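LacI family sugar-binding transcriptional regulator (Enterococcus faecalis V583, PDB 4RK0) binds ribose in its sugar-binding core and probably regulates transcription by binding DNA as a repressor of the LacI family. Local coordinates at residues 17-22 with 214-219; 93-98 with 138-143; 160-165 with 184-189. All blocks are in the same frame, centred on the assembly; numbering follows the deposited sequence.

In the fold
All three contacts meet at the ribose, but they join different parts of the two-lobed periplasmic-binding-protein fold. Contacts 1 and 2 bridge the lobes. Contact 1 is buried, bringing the start of helix 20-35 against the loop after strand 209-211 through apolar packing and one acidic side chain. Contact 2 is the more exposed, and polar side chains, waters and sugar hydroxyls join its turn to helix 138-150. Contact 3, partly buried, stays within the lobe of the four-stranded parallel sheet and mixes aliphatic packing with a water-bridged salt bridge. Its segment 184-189 touches both others: Asp187 accepts from Val216 N of contact 1, and Ile185 O from Arg143 of contact 2.

Contact 1: residues 17-22 with 214-219; sequences ITNPFF and DNVDMC. With RIB (alpha-D-ribofuranose), chain E.
Phe21 turns its CG anti to the backbone N (chi1 179°), while Asp214 holds CG beside its own N and anti to the carbonyl carbon (chi1 -73°); these torsions bring the ring and the carboxylate together at the ribose. The two side chains cross at about a right angle, with their planes 26° apart, and the nearest pair is Phe21 CB and Asp214 OD2 at 3.8 Å. A flat aromatic suits this place because the sugar lies over one of its faces: Phe21 CE2 is 3.4 Å from RIB C2, offset toward the rim. Asp214 instead accepts hydrogen bonds from sugar hydroxyls. Its OD1 accepts from RIB O3 at 2.6 Å, and Gln231 also binds that oxygen; OD2 accepts from RIB O5, although the modelled separation is so short that its exact length is doubtful. A water donates to both Asp214 OD2, at 2.8 Å, and Asn19 OD1, linking the segments, which share no direct hydrogen bond, and also hydrogen-bonds to RIB O5. Asn19 is the N-cap of helix 20-35, its OD1 taking Phe21 N at 2.8 Å from above the carbonyl plane, and proline fits the first turn that follows because it needs no N-H there. Beside this, Pro20 CB meets Val216 CB at 4.1 Å, a compact branched side chain against a ring. Met218 beyond it packs on Met218 of the second subunit. A small apolar patch of Pro20, Phe21 and Val216 thus joins the lobes beside an acidic group well suited to recognise a neutral sugar through its hydroxyls.

Contact 2: residues 93-98 with 138-143; sequences LDQKKA and VNIQQR. With RIB (alpha-D-ribofuranose), chain E.
Asn139 meets Asp94 and Gln95 along its whole length. CB lies 3.5 Å from Asp94 O, and CG closer still, at 3.2 Å. OD1 then rests 3.4 Å from Gln95 CA, a packing contact. ND2 ends on the sugar, donating to RIB O1 at 2.9 Å along a nearly straight N-H (163°). The amide is aimed there by a chi1 of 67°, which sets CG between the backbone N and the carbonyl carbon. A short amide suits this first turn of helix 138-150, since its donor can reach the anomeric hydroxyl from the helix's own lobe. The partner segment is a type II' beta turn from Leu93 to Lys96, following strand 90-93 of the other lobe, so ribose is gripped across the interdomain cleft of a periplasmic-binding-protein fold. From that turn Asp94 OD1 accepts from RIB O2 at 2.6 Å. Gln95, its amide plane 44° from that of Asn139, donates from NE2 to RIB O4. The sugar lies at the edge of the Arg143 guanidinium, near its plane: NH1 and NH2 donate to O3, NH2 also to O2, while Asp109 pairs with NE. Waters run from Asp94 O to Asn139 N and from Gln95 O to Val138 N.

Contact 3: residues 160-165 with 184-189; sequences TELSKT and AINDEI. With RIB (alpha-D-ribofuranose), chain E.
Leu162 and Asn186 meet at a slant, the CD1 methyl of the leucine resting 3.6 Å from CG of the amide. With CG anti to the backbone N (chi1 -176°) the leucine's forked end comes nearer to segment 184-189, suiting aliphatic neighbours: CD1 also touches Ile185 CG2 and Ile189 CD1, each at 4.0 Å. Asn186 offers both an acceptor for the cap and a donor for the sugar. OD1 caps helix 187-199 by accepting from Ile189 N at 2.9 Å, 39° out of the carbonyl plane, and ND2 donates to RIB O5 at 2.9 Å; the two bonds together fix the amide's orientation. Segment 160-165 follows strand 154-159 and segment 184-189 starts on the last residue of strand 181-184; each leads into a helix, as at the carboxyl ends of strands in an alpha/beta fold; the sugar sits there. The long, flexible Lys164 approaches Glu188 aslant, curling at chi3 and chi4 back to a carboxylate of complementary charge; NZ stands 3.5 Å from Glu188 OE2 in a salt bridge reinforced by a shared water. A second water joins Leu162 O, Asn186 ND2 and Glu188 OE1. Lys164 CA also lies 3.3 Å from Glu188 O in a C-H...O contact.

Contact 1: residues 17-22 with 214-219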
loop_
_atom_site.group_PDB
_atom_site.type_symbol
_atom_site.label_atom_id
_atom_site.label_comp_id
_atom_site.label_asym_id
_atom_site.label_seq_id
_atom_site.Cartn_x
_atom_site.Cartn_y
_atom_site.Cartn_z
ATOM N N ILE A 17 -5.662 1.771 -3.992
ATOM C CA ILE A 17 -5.109 1.689 -2.643
ATOM C C ILE A 17 -3.781 0.936 -2.596
ATOM O O ILE A 17 -3.175 0.792 -1.539
ATOM C CB ILE A 17 -6.100 1.032 -1.664
ATOM C CG1 ILE A 17 -6.622 -0.315 -2.191
ATOM C CG2 ILE A 17 -7.255 1.991 -1.419
ATOM C CD1 ILE A 17 -7.195 -1.208 -1.112
ATOM N N THR A 18 -3.328 0.479 -3.738
ATOM C CA THR A 18 -2.077 -0.263 -3.799
ATOM C C THR A 18 -0.885 0.672 -3.902
ATOM O O THR A 18 0.225 0.293 -3.529
ATOM C CB THR A 18 -2.042 -1.198 -4.998
ATOM O OG1 THR A 18 -2.386 -0.467 -6.170
ATOM C CG2 THR A 18 -3.020 -2.327 -4.815
ATOM N N ASN A 19 -1.109 1.890 -4.403
ATOM C CA ASN A 19 -0.050 2.870 -4.471
ATOM C C ASN A 19 0.120 3.366 -3.032
ATOM O O ASN A 19 -0.841 3.862 -2.424
ATOM C CB ASN A 19 -0.465 4.006 -5.381
ATOM C CG ASN A 19 0.551 5.110 -5.454
ATOM O OD1 ASN A 19 1.460 5.234 -4.642
ATOM N ND2 ASN A 19 0.376 5.951 -6.443
ATOM N N PRO A 20 1.304 3.182 -2.456
ATOM C CA PRO A 20 1.510 3.648 -1.061
ATOM C C PRO A 20 1.081 5.111 -0.852
ATOM O O PRO A 20 0.723 5.478 0.260
ATOM C CB PRO A 20 3.021 3.503 -0.831
ATOM C CG PRO A 20 3.551 2.751 -1.977
ATOM C CD PRO A 20 2.532 2.645 -3.068
ATOM N N PHE A 21 1.145 5.941 -1.900
ATOM C CA PHE A 21 0.644 7.312 -1.798
ATOM C C PHE A 21 -0.792 7.357 -1.311
ATOM O O PHE A 21 -1.105 8.115 -0.373
ATOM C CB PHE A 21 0.776 8.069 -3.119
ATOM C CG PHE A 21 0.242 9.464 -3.058
ATOM C CD1 PHE A 21 1.018 10.469 -2.546
ATOM C CD2 PHE A 21 -1.047 9.746 -3.452
ATOM C CE1 PHE A 21 0.542 11.767 -2.450
ATOM C CE2 PHE A 21 -1.546 11.030 -3.328
ATOM C CZ PHE A 21 -0.724 12.054 -2.832
ATOM N N PHE A 22 -1.685 6.600 -1.938
ATOM C CA PHE A 22 -3.111 6.687 -1.591
ATOM C C PHE A 22 -3.413 5.936 -0.321
ATOM O O PHE A 22 -4.315 6.294 0.401
ATOM C CB PHE A 22 -3.990 6.195 -2.708
ATOM C CG PHE A 22 -3.950 7.086 -3.907
ATOM C CD1 PHE A 22 -4.415 8.381 -3.832
ATOM C CD2 PHE A 22 -3.348 6.667 -5.066
ATOM C CE1 PHE A 22 -4.325 9.202 -4.919
ATOM C CE2 PHE A 22 -3.286 7.461 -6.152
ATOM C CZ PHE A 22 -3.772 8.746 -6.083
ATOM N N ASP A 214 6.918 11.951 -4.919
ATOM C CA ASP A 214 5.979 11.617 -3.822
ATOM C C ASP A 214 6.687 11.477 -2.477
ATOM O O ASP A 214 6.166 11.888 -1.444
ATOM C CB ASP A 214 5.170 10.339 -4.004
ATOM C CG ASP A 214 4.058 10.438 -5.061
ATOM O OD1 ASP A 214 3.634 11.561 -5.419
ATOM O OD2 ASP A 214 3.534 9.355 -5.443
ATOM N N ASN A 215 7.824 10.819 -2.508
ATOM C CA ASN A 215 8.529 10.392 -1.317
ATOM C C ASN A 215 7.795 9.363 -0.527
ATOM O O ASN A 215 7.701 9.454 0.682
ATOM C CB ASN A 215 8.906 11.561 -0.439
ATOM C CG ASN A 215 9.927 11.184 0.633
ATOM O OD1 ASN A 215 10.819 10.406 0.388
ATOM N ND2 ASN A 215 9.774 11.735 1.819
ATOM N N VAL A 216 7.350 8.322 -1.208
ATOM C CA VAL A 216 6.687 7.224 -0.519
ATOM C C VAL A 216 7.774 6.508 0.314
ATOM O O VAL A 216 8.965 6.720 0.123
ATOM C CB VAL A 216 5.968 6.243 -1.487
ATOM C CG1 VAL A 216 4.850 6.947 -2.282
ATOM C CG2 VAL A 216 6.937 5.579 -2.451
ATOM N N ASP A 217 7.359 5.672 1.236
ATOM C CA ASP A 217 8.307 5.127 2.220
ATOM C C ASP A 217 9.373 4.258 1.572
ATOM O O ASP A 217 10.547 4.292 1.980
ATOM C CB ASP A 217 7.549 4.377 3.323
ATOM C CG ASP A 217 7.271 5.257 4.528
ATOM O OD1 ASP A 217 8.195 5.975 4.964
ATOM O OD2 ASP A 217 6.135 5.236 5.044
ATOM N N MET A 218 8.979 3.533 0.526
ATOM C CA MET A 218 9.894 2.673 -0.231
ATOM C C MET A 218 11.117 3.369 -0.837
ATOM O O MET A 218 12.049 2.677 -1.239
ATOM C CB MET A 218 9.170 1.908 -1.362
ATOM C CG MET A 218 8.585 0.539 -0.981
ATOM S SD MET A 218 9.640 -0.636 -0.106
ATOM C CE MET A 218 10.531 -1.480 -1.354
ATOM N N CYS A 219 11.094 4.706 -0.956
ATOM C CA CYS A 219 12.219 5.434 -1.552
ATOM C C CYS A 219 13.556 5.109 -0.854
ATOM O O CYS A 219 14.612 5.099 -1.478
ATOM C CB CYS A 219 11.945 6.928 -1.510
ATOM S SG CYS A 219 10.690 7.474 -2.729
HETATM O O5 RIB E . 1.897 8.534 -6.866
HETATM C C5 RIB E . 0.514 8.557 -7.186
HETATM C C4 RIB E . 0.310 9.815 -7.913
HETATM O O4 RIB E . -1.024 9.974 -8.460
HETATM C C3 RIB E . 0.668 10.738 -6.765
HETATM O O3 RIB E . 1.816 11.428 -7.265
HETATM C C2 RIB E . -0.650 11.495 -6.583
HETATM O O2 RIB E . -0.448 12.885 -6.498
HETATM C C1 RIB E . -1.620 11.020 -7.679
HETATM O O1 RIB E . -2.193 12.098 -8.398
HETATM O O HOH W 1 4.108 6.618 -5.816
#

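Contact 2: residues 93-98 with 138-143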
loop_
_atom_site.group_PDB
_atom_site.type_symbol
_atom_site.label_atom_id
_atom_site.label_comp_id
_atom_site.label_asym_id
_atom_site.label_seq_id
_atom_site.Cartn_x
_atom_site.Cartn_y
_atom_site.Cartn_z
ATOM N N LEU A 93 -9.448 16.760 -4.389
ATOM C CA LEU A 93 -8.040 16.839 -4.286
ATOM C C LEU A 93 -7.439 15.912 -5.322
ATOM O O LEU A 93 -8.131 15.110 -5.976
ATOM C CB LEU A 93 -7.563 16.403 -2.893
ATOM C CG LEU A 93 -7.742 14.943 -2.522
ATOM C CD1 LEU A 93 -6.786 14.583 -1.360
ATOM C CD2 LEU A 93 -9.170 14.573 -2.214
ATOM N N ASP A 94 -6.140 16.071 -5.442
ATOM C CA ASP A 94 -5.278 15.178 -6.197
ATOM C C ASP A 94 -5.699 15.129 -7.676
ATOM O O ASP A 94 -5.672 16.179 -8.340
ATOM C CB ASP A 94 -5.244 13.796 -5.567
ATOM C CG ASP A 94 -3.939 13.057 -5.924
ATOM O OD1 ASP A 94 -2.847 13.608 -5.649
ATOM O OD2 ASP A 94 -4.000 11.997 -6.548
ATOM N N GLN A 95 -6.042 13.949 -8.193
ATOM C CA GLN A 95 -6.401 13.795 -9.627
ATOM C C GLN A 95 -7.749 14.387 -9.967
ATOM O O GLN A 95 -8.030 14.538 -11.139
ATOM C CB GLN A 95 -6.426 12.336 -10.063
ATOM C CG GLN A 95 -5.080 11.677 -9.777
ATOM C CD GLN A 95 -4.941 10.290 -10.382
ATOM O OE1 GLN A 95 -5.804 9.818 -11.106
ATOM N NE2 GLN A 95 -3.839 9.642 -10.084
ATOM N N LYS A 96 -8.584 14.672 -8.972
ATOM C CA LYS A 96 -9.848 15.399 -9.228
ATOM C C LYS A 96 -9.627 16.895 -9.265
ATOM O O LYS A 96 -9.307 17.511 -8.246
ATOM C CB LYS A 96 -10.900 15.098 -8.164
ATOM C CG LYS A 96 -12.213 15.878 -8.297
ATOM C CD LYS A 96 -12.935 15.548 -9.623
ATOM C CE LYS A 96 -14.009 16.584 -9.978
ATOM N NZ LYS A 96 -14.442 16.506 -11.405
ATOM N N LYS A 97 -9.814 17.476 -10.445
ATOM C CA LYS A 97 -9.649 18.883 -10.673
ATOM C C LYS A 97 -10.808 19.701 -10.054
ATOM O O LYS A 97 -11.962 19.314 -10.152
ATOM C CB LYS A 97 -9.542 19.133 -12.183
ATOM C CG LYS A 97 -9.665 20.574 -12.641
ATOM C CD LYS A 97 -8.546 21.452 -12.122
ATOM C CE LYS A 97 -8.580 22.799 -12.827
ATOM N NZ LYS A 97 -8.462 23.917 -11.856
ATOM N N ALA A 98 -10.467 20.797 -9.377
ATOM C CA ALA A 98 -11.454 21.660 -8.749
ATOM C C ALA A 98 -11.993 22.644 -9.777
ATOM O O ALA A 98 -11.230 23.274 -10.510
ATOM C CB ALA A 98 -10.830 22.421 -7.587
ATOM N N VAL A 138 -4.791 16.668 -14.202
ATOM C CA VAL A 138 -4.231 18.020 -14.225
ATOM C C VAL A 138 -3.082 18.229 -13.225
ATOM O O VAL A 138 -2.078 18.835 -13.574
ATOM C CB VAL A 138 -5.332 19.082 -14.011
ATOM C CG1 VAL A 138 -4.724 20.467 -13.916
ATOM C CG2 VAL A 138 -6.323 19.021 -15.180
ATOM N N ASN A 139 -3.216 17.673 -12.021
ATOM C CA ASN A 139 -2.186 17.796 -11.023
ATOM C C ASN A 139 -0.864 17.230 -11.525
ATOM O O ASN A 139 0.185 17.834 -11.349
ATOM C CB ASN A 139 -2.648 17.169 -9.686
ATOM C CG ASN A 139 -2.828 15.642 -9.750
ATOM O OD1 ASN A 139 -3.400 15.071 -10.702
ATOM N ND2 ASN A 139 -2.393 14.975 -8.689
ATOM N N ILE A 140 -0.935 16.116 -12.239
ATOM C CA ILE A 140 0.260 15.483 -12.760
ATOM C C ILE A 140 0.826 16.283 -13.926
ATOM O O ILE A 140 2.026 16.524 -13.966
ATOM C CB ILE A 140 -0.005 14.020 -13.136
ATOM C CG1 ILE A 140 -0.238 13.247 -11.834
ATOM C CG2 ILE A 140 1.171 13.482 -13.920
ATOM C CD1 ILE A 140 -0.857 11.878 -11.994
ATOM N N GLN A 141 -0.063 16.777 -14.800
ATOM C CA GLN A 141 0.334 17.591 -15.917
ATOM C C GLN A 141 1.072 18.817 -15.411
ATOM O O GLN A 141 2.073 19.200 -15.978
ATOM C CB GLN A 141 -0.888 18.027 -16.773
ATOM C CG GLN A 141 -0.468 18.561 -18.144
ATOM C CD GLN A 141 0.094 17.485 -19.071
ATOM O OE1 GLN A 141 1.140 17.663 -19.713
ATOM N NE2 GLN A 141 -0.597 16.363 -19.147
ATOM N N GLN A 142 0.586 19.421 -14.327
ATOM C CA GLN A 142 1.307 20.549 -13.726
ATOM C C GLN A 142 2.775 20.273 -13.364
ATOM O O GLN A 142 3.591 21.191 -13.339
ATOM C CB GLN A 142 0.565 21.065 -12.497
ATOM C CG GLN A 142 -0.779 21.702 -12.809
ATOM C CD GLN A 142 -0.646 23.020 -13.559
ATOM O OE1 GLN A 142 -0.907 23.104 -14.762
ATOM N NE2 GLN A 142 -0.243 24.055 -12.846
ATOM N N ARG A 143 3.132 19.035 -13.052
ATOM C CA ARG A 143 4.524 18.738 -12.759
ATOM C C ARG A 143 5.388 18.880 -14.002
ATOM O O ARG A 143 6.510 19.402 -13.961
ATOM C CB ARG A 143 4.666 17.324 -12.211
ATOM C CG ARG A 143 4.013 17.108 -10.863
ATOM C CD ARG A 143 3.901 15.640 -10.470
ATOM N NE ARG A 143 2.900 15.489 -9.422
ATOM C CZ ARG A 143 2.444 14.341 -8.961
ATOM N NH1 ARG A 143 2.980 13.182 -9.383
ATOM N NH2 ARG A 143 1.494 14.346 -8.030
HETATM O O5 RIB E . 1.897 8.534 -6.866
HETATM C C5 RIB E . 0.514 8.557 -7.186
HETATM C C4 RIB E . 0.310 9.815 -7.913
HETATM O O4 RIB E . -1.024 9.974 -8.460
HETATM C C3 RIB E . 0.668 10.738 -6.765
HETATM O O3 RIB E . 1.816 11.428 -7.265
HETATM C C2 RIB E . -0.650 11.495 -6.583
HETATM O O2 RIB E . -0.448 12.885 -6.498
HETATM C C1 RIB E . -1.620 11.020 -7.679
HETATM O O1 RIB E . -2.193 12.098 -8.398
HETATM O O HOH W 2 -6.157 17.243 -10.841
HETATM O O HOH W 3 -7.558 15.998 -13.337
#

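Contact 3: residues 160-165 with 184-189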
loop_
_atom_site.group_PDB
_atom_site.type_symbol
_atom_site.label_atom_id
_atom_site.label_comp_id
_atom_site.label_asym_id
_atom_site.label_seq_id
_atom_site.Cartn_x
_atom_site.Cartn_y
_atom_site.Cartn_z
ATOM N N THR A 160 3.651 6.355 -20.521
ATOM C CA THR A 160 3.559 5.014 -20.040
ATOM C C THR A 160 2.569 5.018 -18.907
ATOM O O THR A 160 2.254 6.067 -18.367
ATOM C CB THR A 160 4.956 4.488 -19.603
ATOM O OG1 THR A 160 4.969 3.048 -19.676
ATOM C CG2 THR A 160 5.316 4.978 -18.130
ATOM N N GLU A 161 2.046 3.842 -18.571
ATOM C CA GLU A 161 1.105 3.697 -17.469
ATOM C C GLU A 161 1.706 4.216 -16.138
ATOM O O GLU A 161 2.899 4.022 -15.829
ATOM C CB GLU A 161 0.693 2.240 -17.341
ATOM C CG GLU A 161 -0.167 1.924 -16.139
ATOM C CD GLU A 161 -0.622 0.478 -16.115
ATOM O OE1 GLU A 161 -1.667 0.193 -16.725
ATOM O OE2 GLU A 161 0.048 -0.366 -15.475
ATOM N N LEU A 162 0.848 4.860 -15.363
ATOM C CA LEU A 162 1.217 5.406 -14.047
ATOM C C LEU A 162 1.271 4.282 -13.020
ATOM O O LEU A 162 0.313 4.050 -12.262
ATOM C CB LEU A 162 0.163 6.445 -13.637
ATOM C CG LEU A 162 0.401 7.224 -12.336
ATOM C CD1 LEU A 162 1.642 8.056 -12.468
ATOM C CD2 LEU A 162 -0.830 8.121 -12.131
ATOM N N SER A 163 2.376 3.541 -13.027
ATOM C CA SER A 163 2.491 2.326 -12.255
ATOM C C SER A 163 3.933 1.782 -12.344
ATOM O O SER A 163 4.727 2.237 -13.176
ATOM C CB SER A 163 1.516 1.255 -12.740
ATOM O OG SER A 163 1.932 0.727 -13.975
ATOM N N LYS A 164 4.250 0.826 -11.481
ATOM C CA LYS A 164 5.559 0.194 -11.539
ATOM C C LYS A 164 5.738 -0.512 -12.876
ATOM O O LYS A 164 6.763 -0.389 -13.494
ATOM C CB LYS A 164 5.750 -0.774 -10.372
ATOM C CG LYS A 164 5.785 -0.142 -8.996
ATOM C CD LYS A 164 6.283 -1.113 -7.919
ATOM C CE LYS A 164 5.239 -2.113 -7.460
ATOM N NZ LYS A 164 3.913 -1.521 -7.142
ATOM N N THR A 165 4.727 -1.242 -13.351
ATOM C CA THR A 165 4.834 -1.917 -14.652
ATOM C C THR A 165 5.037 -0.907 -15.767
ATOM O O THR A 165 5.764 -1.145 -16.743
ATOM C CB THR A 165 3.548 -2.759 -14.913
ATOM O OG1 THR A 165 3.452 -3.794 -13.928
ATOM C CG2 THR A 165 3.547 -3.377 -16.306
ATOM N N ALA A 184 10.863 10.773 -13.228
ATOM C CA ALA A 184 9.744 9.879 -13.157
ATOM C C ALA A 184 8.624 10.605 -12.441
ATOM O O ALA A 184 8.821 11.102 -11.337
ATOM C CB ALA A 184 10.109 8.616 -12.410
ATOM N N ILE A 185 7.444 10.659 -13.057
ATOM C CA ILE A 185 6.399 11.549 -12.553
ATOM C C ILE A 185 5.756 11.032 -11.282
ATOM O O ILE A 185 5.044 11.766 -10.609
ATOM C CB ILE A 185 5.373 11.894 -13.655
ATOM C CG1 ILE A 185 5.043 13.371 -13.648
ATOM C CG2 ILE A 185 4.134 11.066 -13.515
ATOM C CD1 ILE A 185 6.121 14.211 -14.241
ATOM N N ASN A 186 6.011 9.773 -10.932
ATOM C CA ASN A 186 5.782 9.333 -9.562
ATOM C C ASN A 186 6.802 8.265 -9.160
ATOM O O ASN A 186 7.533 7.738 -10.020
ATOM C CB ASN A 186 4.344 8.929 -9.259
ATOM C CG ASN A 186 3.976 7.546 -9.742
ATOM O OD1 ASN A 186 4.609 6.972 -10.629
ATOM N ND2 ASN A 186 2.906 7.016 -9.169
ATOM N N ASP A 187 6.858 7.980 -7.862
ATOM C CA ASP A 187 7.855 7.033 -7.328
ATOM C C ASP A 187 7.600 5.617 -7.872
ATOM O O ASP A 187 8.546 4.884 -8.148
ATOM C CB ASP A 187 7.901 7.042 -5.802
ATOM C CG ASP A 187 8.518 8.340 -5.215
ATOM O OD1 ASP A 187 9.274 9.030 -5.905
ATOM O OD2 ASP A 187 8.238 8.632 -4.052
ATOM N N GLU A 188 6.354 5.228 -8.038
ATOM C CA GLU A 188 6.060 3.905 -8.613
ATOM C C GLU A 188 6.652 3.742 -10.023
ATOM O O GLU A 188 7.271 2.720 -10.326
ATOM C CB GLU A 188 4.545 3.648 -8.632
ATOM C CG GLU A 188 3.948 3.467 -7.249
ATOM C CD GLU A 188 2.777 2.492 -7.219
ATOM O OE1 GLU A 188 1.906 2.549 -8.109
ATOM O OE2 GLU A 188 2.709 1.663 -6.293
ATOM N N ILE A 189 6.502 4.744 -10.886
ATOM C CA ILE A 189 7.215 4.704 -12.169
ATOM C C ILE A 189 8.725 4.534 -11.990
ATOM O O ILE A 189 9.364 3.783 -12.742
ATOM C CB ILE A 189 6.955 5.957 -13.008
ATOM C CG1 ILE A 189 5.511 5.911 -13.486
ATOM C CG2 ILE A 189 7.904 6.032 -14.193
ATOM C CD1 ILE A 189 5.057 7.116 -14.303
HETATM O O5 RIB E . 1.897 8.534 -6.866
HETATM C C5 RIB E . 0.514 8.557 -7.186
HETATM C C4 RIB E . 0.310 9.815 -7.913
HETATM O O4 RIB E . -1.024 9.974 -8.460
HETATM C C3 RIB E . 0.668 10.738 -6.765
HETATM O O3 RIB E . 1.816 11.428 -7.265
HETATM C C2 RIB E . -0.650 11.495 -6.583
HETATM O O2 RIB E . -0.448 12.885 -6.498
HETATM C C1 RIB E . -1.620 11.020 -7.679
HETATM O O1 RIB E . -2.193 12.098 -8.398
HETATM O O HOH W 4 0.897 4.711 -9.564
HETATM O O HOH W 5 2.408 -0.115 -9.314
HETATM O O HOH W 6 4.228 0.192 -5.023
#